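PDB 4K9Q: benzoylformate Decarboxylase from Polynucleobacter necessarius, which probably decarboxylates benzoylformate as a thiamine diphosphate-dependent lyase, with the cofactor and a magnesium ion bound in the crystal. Local coordinates for residues Leu201-Ser206 with Asp265-Ile270; Ala272-Tyr277 with Leu292-Asp297. All coordinates share one frame; numbering follows the deposited sequence.

Both contacts belong to the parallel sheet of the central domain, with centres about 8 Å apart. Contact 1 pairs strands 201-204 and 266-270; contact 2 joins the loop that leaves 266-270 to the next strand, 291-296. The two are stitched together along 266-270, where L293 N lies 2.8 Å from I267 O and V269 N lies 2.8 Å from L293 O, both probable hydrogen bonds. Just beyond the C-terminal ends of strands 201-204 and 266-270, G205 CA packs against A272 CB at 3.7 Å. Neither contact takes part in the cofactor site: both lie away from the thiamine diphosphate pocket and from the magnesium ion held by D429, N456 and E458.

Contact 1: Leu201-Ser206 with Asp265-Ile270; sequences LLIYGS and DLIVVI
L201-Y204 and L266-I270 are neighbouring parallel strands in the middle of a buried sheet, with axes 4.6 Å apart at their closest and inclined at 22°. Five backbone hydrogen bonds alternate along them, beginning with L201 N to L266 O (2.9 Å) and ending with G205 N to I270 O, where strand 201-204 has already ended. Between these, V268 N donates to L201 O, I203 N to V268 O and I270 N to I203 O. Strand order 3-2-1-4-5-6 makes this the central pair of a Rossmann-like sheet, the point where the chain, having built outward to one side, returns to build the other. Side chains alternate between its faces. On one, I203 CD1 slants across to I267 CG2 at 3.6 Å, while V269 CG2 runs alongside I203 CB. The opposite face carries L202, V268, Y204 and I270. L202 leaves its CG beside the backbone N (chi1 -67°), and its CD2 bends over to V268 CB at 3.6 Å. Further along, I270 CD1 meets Y204 CE1 at 3.9 Å, approaching the ring obliquely as the two side chains project the same way. Helix 214-224 covers this face through F220, which touches L202, Y204 and I270; the phenol OH of Y204 is hydrogen-bonded to the carbonyl oxygen of G217 in that helix.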
loop_
_atom_site.group_PDB
_atom_site.type_symbol
_atom_site.label_atom_id
_atom_site.label_comp_id
_atom_site.label_asym_id
_atom_site.label_seq_id
_atom_site.Cartn_x
_atom_site.Cartn_y
_atom_site.Cartn_z
ATOM N N LEU A 201 -38.696 1.922 16.441
ATOM C CA LEU A 201 -38.509 0.601 15.849
ATOM C C LEU A 201 -37.055 0.194 16.037
ATOM O O LEU A 201 -36.148 1.003 15.852
ATOM C CB LEU A 201 -38.897 0.622 14.363
ATOM C CG LEU A 201 -38.636 -0.627 13.506
ATOM C CD1 LEU A 201 -39.717 -0.809 12.433
ATOM C CD2 LEU A 201 -37.250 -0.536 12.869
ATOM N N LEU A 202 -36.836 -1.055 16.431
ATOM C CA LEU A 202 -35.489 -1.542 16.702
ATOM C C LEU A 202 -34.975 -2.409 15.564
ATOM O O LEU A 202 -35.699 -3.259 15.050
ATOM C CB LEU A 202 -35.468 -2.332 18.011
ATOM C CG LEU A 202 -35.727 -1.561 19.301
ATOM C CD1 LEU A 202 -35.903 -2.519 20.458
ATOM C CD2 LEU A 202 -34.572 -0.630 19.568
ATOM N N ILE A 203 -33.724 -2.180 15.169
ATOM C CA ILE A 203 -33.050 -3.036 14.197
ATOM C C ILE A 203 -31.793 -3.565 14.872
ATOM O O ILE A 203 -30.930 -2.789 15.278
ATOM C CB ILE A 203 -32.677 -2.273 12.918
ATOM C CG1 ILE A 203 -33.940 -1.716 12.251
ATOM C CG2 ILE A 203 -31.897 -3.191 11.949
ATOM C CD1 ILE A 203 -33.649 -0.879 11.024
ATOM N N TYR A 204 -31.703 -4.883 15.017
ATOM C CA TYR A 204 -30.570 -5.502 15.717
ATOM C C TYR A 204 -29.635 -6.211 14.735
ATOM O O TYR A 204 -30.092 -6.898 13.817
ATOM C CB TYR A 204 -31.061 -6.536 16.735
ATOM C CG TYR A 204 -31.614 -5.995 18.036
ATOM C CD1 TYR A 204 -31.762 -4.629 18.254
ATOM C CD2 TYR A 204 -31.988 -6.865 19.053
ATOM C CE1 TYR A 204 -32.270 -4.146 19.463
ATOM C CE2 TYR A 204 -32.492 -6.394 20.257
ATOM C CZ TYR A 204 -32.631 -5.039 20.456
ATOM O OH TYR A 204 -33.131 -4.593 21.657
ATOM N N GLY A 205 -28.335 -6.043 14.936
ATOM C CA GLY A 205 -27.338 -6.728 14.137
ATOM C C GLY A 205 -26.454 -7.636 14.965
ATOM O O GLY A 205 -26.608 -7.760 16.189
ATOM N N SER A 206 -25.491 -8.261 14.297
ATOM C CA SER A 206 -24.762 -9.372 14.895
ATOM C C SER A 206 -23.699 -9.043 15.942
ATOM O O SER A 206 -23.153 -9.961 16.539
ATOM C CB SER A 206 -24.188 -10.263 13.799
ATOM O OG SER A 206 -25.263 -10.764 13.017
ATOM N N ASP A 265 -41.325 6.755 13.942
ATOM C CA ASP A 265 -40.629 8.045 13.944
ATOM C C ASP A 265 -39.139 7.943 14.264
ATOM O O ASP A 265 -38.341 8.757 13.803
ATOM C CB ASP A 265 -41.316 9.057 14.876
ATOM C CG ASP A 265 -41.454 8.559 16.308
ATOM O OD1 ASP A 265 -41.378 7.334 16.544
ATOM O OD2 ASP A 265 -41.664 9.409 17.203
ATOM N N LEU A 266 -38.768 6.942 15.052
ATOM C CA LEU A 266 -37.370 6.784 15.435
ATOM C C LEU A 266 -36.897 5.376 15.091
ATOM O O LEU A 266 -37.516 4.395 15.495
ATOM C CB LEU A 266 -37.190 7.061 16.936
ATOM C CG LEU A 266 -35.767 6.962 17.479
ATOM C CD1 LEU A 266 -34.896 8.019 16.831
ATOM C CD2 LEU A 266 -35.754 7.105 18.992
ATOM N N ILE A 267 -35.802 5.284 14.342
ATOM C CA ILE A 267 -35.225 3.978 14.000
ATOM C C ILE A 267 -33.963 3.778 14.842
ATOM O O ILE A 267 -33.030 4.573 14.766
ATOM C CB ILE A 267 -34.863 3.881 12.499
ATOM C CG1 ILE A 267 -36.045 4.312 11.617
ATOM C CG2 ILE A 267 -34.407 2.467 12.143
ATOM C CD1 ILE A 267 -37.327 3.591 11.919
ATOM N N VAL A 268 -33.953 2.734 15.661
ATOM C CA VAL A 268 -32.848 2.485 16.574
ATOM C C VAL A 268 -32.081 1.226 16.151
ATOM O O VAL A 268 -32.568 0.101 16.310
ATOM C CB VAL A 268 -33.344 2.338 18.025
ATOM C CG1 VAL A 268 -32.162 2.160 18.981
ATOM C CG2 VAL A 268 -34.163 3.562 18.435
ATOM N N VAL A 269 -30.883 1.421 15.607
ATOM C CA VAL A 269 -30.078 0.306 15.108
ATOM C C VAL A 269 -28.975 -0.043 16.097
ATOM O O VAL A 269 -28.106 0.787 16.377
ATOM C CB VAL A 269 -29.427 0.666 13.755
ATOM C CG1 VAL A 269 -28.688 -0.540 13.174
ATOM C CG2 VAL A 269 -30.486 1.196 12.774
ATOM N N ILE A 270 -28.997 -1.264 16.622
ATOM C CA ILE A 270 -27.993 -1.682 17.595
ATOM C C ILE A 270 -27.150 -2.842 17.067
ATOM O O ILE A 270 -27.674 -3.927 16.805
ATOM C CB ILE A 270 -28.649 -2.062 18.949
ATOM C CG1 ILE A 270 -29.448 -0.871 19.497
ATOM C CG2 ILE A 270 -27.591 -2.481 19.963
ATOM C CD1 ILE A 270 -30.151 -1.175 20.796
#

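Contact 2: Ala272-Tyr277 with Leu292-Asp297; sequences APVFRY and LLQVSD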
loop_
_atom_site.group_PDB
_atom_site.type_symbol
_atom_site.label_atom_id
_atom_site.label_comp_id
_atom_site.label_asym_id
_atom_site.label_seq_id
_atom_site.Cartn_x
_atom_site.Cartn_y
_atom_site.Cartn_z
ATOM N N ALA A 272 -25.110 -3.081 14.230
ATOM C CA ALA A 272 -25.166 -3.321 12.793
ATOM C C ALA A 272 -24.645 -2.143 11.989
ATOM O O ALA A 272 -24.711 -0.996 12.437
ATOM C CB ALA A 272 -26.604 -3.597 12.378
ATOM N N PRO A 273 -24.168 -2.422 10.770
ATOM C CA PRO A 273 -23.961 -1.374 9.765
ATOM C C PRO A 273 -25.288 -0.687 9.441
ATOM O O PRO A 273 -26.375 -1.263 9.595
ATOM C CB PRO A 273 -23.508 -2.154 8.522
ATOM C CG PRO A 273 -23.082 -3.505 9.023
ATOM C CD PRO A 273 -23.917 -3.774 10.233
ATOM N N VAL A 274 -25.198 0.546 8.971
ATOM C CA VAL A 274 -26.373 1.253 8.493
ATOM C C VAL A 274 -26.107 1.667 7.046
ATOM O O VAL A 274 -25.489 2.707 6.811
ATOM C CB VAL A 274 -26.672 2.496 9.385
ATOM C CG1 VAL A 274 -27.727 3.411 8.748
ATOM C CG2 VAL A 274 -27.140 2.059 10.756
ATOM N N PHE A 275 -26.504 0.845 6.070
ATOM C CA PHE A 275 -27.006 -0.515 6.257
ATOM C C PHE A 275 -26.265 -1.429 5.288
ATOM O O PHE A 275 -25.694 -0.960 4.295
ATOM C CB PHE A 275 -28.496 -0.607 5.897
ATOM C CG PHE A 275 -29.418 -0.056 6.937
ATOM C CD1 PHE A 275 -29.592 -0.717 8.144
ATOM C CD2 PHE A 275 -30.134 1.112 6.694
ATOM C CE1 PHE A 275 -30.460 -0.228 9.101
ATOM C CE2 PHE A 275 -31.005 1.615 7.651
ATOM C CZ PHE A 275 -31.167 0.947 8.855
ATOM N N ARG A 276 -26.318 -2.735 5.547
ATOM C CA ARG A 276 -25.654 -3.712 4.689
ATOM C C ARG A 276 -26.539 -4.037 3.485
ATOM O O ARG A 276 -27.114 -5.131 3.374
ATOM C CB ARG A 276 -25.278 -4.965 5.488
ATOM C CG ARG A 276 -24.437 -5.968 4.717
ATOM C CD ARG A 276 -23.989 -7.074 5.647
ATOM N NE ARG A 276 -22.928 -6.607 6.536
ATOM C CZ ARG A 276 -22.584 -7.228 7.661
ATOM N NH1 ARG A 276 -23.227 -8.328 8.029
ATOM N NH2 ARG A 276 -21.603 -6.745 8.411
ATOM N N TYR A 277 -26.647 -3.065 2.586
ATOM C CA TYR A 277 -27.438 -3.227 1.371
ATOM C C TYR A 277 -26.745 -4.155 0.383
ATOM O O TYR A 277 -25.546 -4.398 0.475
ATOM C CB TYR A 277 -27.637 -1.877 0.698
ATOM C CG TYR A 277 -28.393 -0.838 1.494
ATOM C CD1 TYR A 277 -29.706 -1.052 1.894
ATOM C CD2 TYR A 277 -27.808 0.397 1.787
ATOM C CE1 TYR A 277 -30.406 -0.070 2.594
ATOM C CE2 TYR A 277 -28.504 1.380 2.482
ATOM C CZ TYR A 277 -29.802 1.139 2.875
ATOM O OH TYR A 277 -30.500 2.117 3.554
ATOM N N LEU A 292 -32.712 8.463 12.800
ATOM C CA LEU A 292 -32.089 7.186 13.137
ATOM C C LEU A 292 -30.964 7.324 14.161
ATOM O O LEU A 292 -30.187 8.286 14.122
ATOM C CB LEU A 292 -31.569 6.514 11.857
ATOM C CG LEU A 292 -30.865 5.155 11.959
ATOM C CD1 LEU A 292 -31.127 4.293 10.707
ATOM C CD2 LEU A 292 -29.373 5.359 12.171
ATOM N N LEU A 293 -30.886 6.347 15.068
ATOM C CA LEU A 293 -29.747 6.214 15.973
ATOM C C LEU A 293 -29.013 4.929 15.608
ATOM O O LEU A 293 -29.654 3.937 15.244
ATOM C CB LEU A 293 -30.209 6.123 17.430
ATOM C CG LEU A 293 -31.108 7.260 17.915
ATOM C CD1 LEU A 293 -31.575 7.001 19.334
ATOM C CD2 LEU A 293 -30.370 8.575 17.824
ATOM N N GLN A 294 -27.683 4.948 15.711
ATOM C CA GLN A 294 -26.857 3.766 15.429
ATOM C C GLN A 294 -25.844 3.510 16.547
ATOM O O GLN A 294 -25.176 4.435 16.995
ATOM C CB GLN A 294 -26.081 3.950 14.115
ATOM C CG GLN A 294 -25.250 2.713 13.734
ATOM C CD GLN A 294 -24.312 2.950 12.563
ATOM O OE1 GLN A 294 -24.103 4.085 12.138
ATOM N NE2 GLN A 294 -23.751 1.867 12.026
ATOM N N VAL A 295 -25.724 2.256 16.980
ATOM C CA VAL A 295 -24.638 1.823 17.868
ATOM C C VAL A 295 -23.893 0.703 17.153
ATOM O O VAL A 295 -24.524 -0.246 16.678
ATOM C CB VAL A 295 -25.190 1.256 19.199
ATOM C CG1 VAL A 295 -24.078 0.593 20.027
ATOM C CG2 VAL A 295 -25.892 2.347 20.000
ATOM N N SER A 296 -22.574 0.830 17.030
ATOM C CA SER A 296 -21.746 -0.242 16.483
ATOM C C SER A 296 -20.476 -0.309 17.310
ATOM O O SER A 296 -20.049 0.707 17.863
ATOM C CB SER A 296 -21.399 0.022 15.013
ATOM O OG SER A 296 -20.481 -0.947 14.520
ATOM N N ASP A 297 -19.859 -1.484 17.395
ATOM C CA ASP A 297 -18.597 -1.583 18.118
ATOM C C ASP A 297 -17.395 -1.238 17.225
ATOM O O ASP A 297 -16.256 -1.232 17.676
ATOM C CB ASP A 297 -18.445 -2.952 18.795
ATOM C CG ASP A 297 -18.342 -4.097 17.802
ATOM O OD1 ASP A 297 -17.731 -3.905 16.722
ATOM O OD2 ASP A 297 -18.863 -5.195 18.117
#
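A272 and S296 bring their CA atoms to 5.9 Å, but the CA atoms of V274 and Q294 stand 7.4 Å apart, and no backbone hydrogen bond joins the irregular segment 272-277 to strand 292-296. The peptide bond before F275 is cis. The gap is bridged by Q294, whose CG is anti to the backbone N (chi1 -177°) and whose extended chain carries the amide to the loop. There NE2 donates to A272 O at 3.0 Å, on a lone pair in the carbonyl plane, and the oxygen lies close to the plane of the glutamine amide. V274 slides past Q294 in the opposite direction, with its CG2 3.5 Å from Q294 CD. Its other methyl, CG1, meets L292 CD1 tip to tip at 4.0 Å and also lies over one face of the F275 ring, offset toward the rim. L292 CD1 touches F275 CZ at 3.8 Å, approaching the ring obliquely. A leucine here has no N-H to offer A272 O, and the loop would probably be held less firmly against the strand. V269 of strand 266-270 also touches V274, F275 and L292. The connection is a beta-strand, loop, beta-strand link between adjacent parallel strands of the Rossmann-like central domain, with the crossing loop folded back over the sheet and tied to the second strand of the pair, 291-296, by the side-chain amide of Q294.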